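Local coordinates for D-alanyl-D-alanine carboxypeptidase (Vibrio cholerae, PDB 5TR7), which probably removes the terminal D-alanine from peptidoglycan precursors as a penicillin-binding serine carboxypeptidase of the S11 family, at residues G46-K50 and R51-S55. Residues are numbered along the deposited sequence; the frame is centred on the assembly and turned at random.
Sequences GQEVK and RGNIS
Q47 meets R51 one helical turn on, through backbone and side chain alike. R51 N donates to Q47 O at 3.0 Å with an N-H...O angle of 162°, the i to i+4 bond of the helix. Over one face of the R51 guanidinium lies Q47 OE1, 4.0 Å from NE, with amide and guanidinium planes 50° apart; that spacing marks packing, and the polar hold on Q47 comes from NE2 bonding to Y43 OH. Both side chains also touch W124 of helix 114-127.

E48 is gripped twice by N53. N53 N donates to E48 O at 3.0 Å, a six-residue closure that, with G52 at positive phi, identifies a Schellman motif ending helix 37-50 within the carboxypeptidase domain. The second bond joins side chains: N53 ND2 reaches E48 OE1 at 2.6 Å, the donor lying 36° out of the carboxylate plane while OE1 stays close to the amide plane of N53. A bend at chi2 folds the E48 carboxylate back toward this amide. Nearer the backbone, E48 CB lies 4.0 Å from I54 CG1.

G52 N donates to V49 O at 3.0 Å, the inner bond of the motif, nested inside N53 N to E48 O; its donor lies well above the carbonyl plane. V49 CG2 packs against I54 CD1 at 3.9 Å, an apolar contact across the turn; beyond it I54 lies against M106, H109 and V110 of helix 100-111. The end of the K50 side chain leads away from 51-55, and its NZ is hydrogen-bonded to D163 O.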
# COMPACT_ATOMS: atom_id res chain seq x y z
N GLY A 46 1.70 9.39 7.38
CA GLY A 46 2.60 8.97 8.48
C GLY A 46 3.61 10.06 8.79
O GLY A 46 3.86 10.40 9.96
N GLN A 47 4.15 10.67 7.75
CA GLN A 47 5.08 11.75 8.00
C GLN A 47 4.41 12.93 8.66
O GLN A 47 4.97 13.51 9.60
CB GLN A 47 5.77 12.15 6.72
CG GLN A 47 6.81 11.12 6.23
CD GLN A 47 8.07 11.12 7.04
OE1 GLN A 47 8.15 11.82 8.01
NE2 GLN A 47 9.08 10.38 6.61
N GLU A 48 3.17 13.26 8.23
CA GLU A 48 2.46 14.38 8.81
C GLU A 48 2.14 14.14 10.26
O GLU A 48 2.21 15.07 11.06
CB GLU A 48 1.19 14.74 8.03
CG GLU A 48 1.41 15.19 6.59
CD GLU A 48 2.20 16.48 6.49
OE1 GLU A 48 1.95 17.43 7.24
OE2 GLU A 48 3.08 16.56 5.64
N VAL A 49 1.76 12.92 10.61
CA VAL A 49 1.48 12.55 12.02
C VAL A 49 2.76 12.63 12.84
O VAL A 49 2.76 13.21 13.88
CB VAL A 49 0.94 11.11 12.12
CG1 VAL A 49 0.86 10.64 13.58
CG2 VAL A 49 -0.42 10.99 11.38
N LYS A 50 3.89 12.09 12.36
CA LYS A 50 5.13 12.16 13.14
C LYS A 50 5.57 13.55 13.41
O LYS A 50 6.06 13.82 14.48
CB LYS A 50 6.33 11.58 12.43
CG LYS A 50 6.40 10.10 12.33
CD LYS A 50 7.90 9.74 12.09
CE LYS A 50 8.47 10.46 10.87
NZ LYS A 50 9.68 9.77 10.44
N ARG A 51 5.46 14.42 12.42
CA ARG A 51 5.87 15.80 12.64
C ARG A 51 4.87 16.61 13.42
O ARG A 51 5.12 17.75 13.68
CB ARG A 51 6.10 16.43 11.27
CG ARG A 51 7.18 15.67 10.54
CD ARG A 51 7.19 16.12 9.10
NE ARG A 51 8.44 15.82 8.42
CZ ARG A 51 8.67 16.11 7.15
NH1 ARG A 51 7.74 16.72 6.40
NH2 ARG A 51 9.86 15.81 6.62
N GLY A 52 3.70 16.05 13.76
CA GLY A 52 2.73 16.85 14.51
C GLY A 52 1.88 17.83 13.69
O GLY A 52 1.23 18.64 14.27
N ASN A 53 1.83 17.73 12.36
CA ASN A 53 0.99 18.66 11.57
C ASN A 53 -0.45 18.28 11.63
O ASN A 53 -1.30 19.12 11.44
CB ASN A 53 1.41 18.71 10.12
CG ASN A 53 2.84 19.16 9.94
OD1 ASN A 53 3.44 19.68 10.83
ND2 ASN A 53 3.40 18.86 8.81
N ILE A 54 -0.73 16.99 11.83
CA ILE A 54 -2.11 16.56 12.08
C ILE A 54 -2.06 15.62 13.28
O ILE A 54 -1.03 15.05 13.56
CB ILE A 54 -2.74 15.80 10.87
CG1 ILE A 54 -1.91 14.55 10.52
CG2 ILE A 54 -2.88 16.74 9.69
CD1 ILE A 54 -2.52 13.69 9.44
N SER A 55 -3.17 15.46 13.99
CA SER A 55 -3.28 14.51 15.10
C SER A 55 -4.28 13.39 14.71
O SER A 55 -5.26 13.61 14.03
CB SER A 55 -3.86 15.18 16.32
OG SER A 55 -4.27 14.20 17.31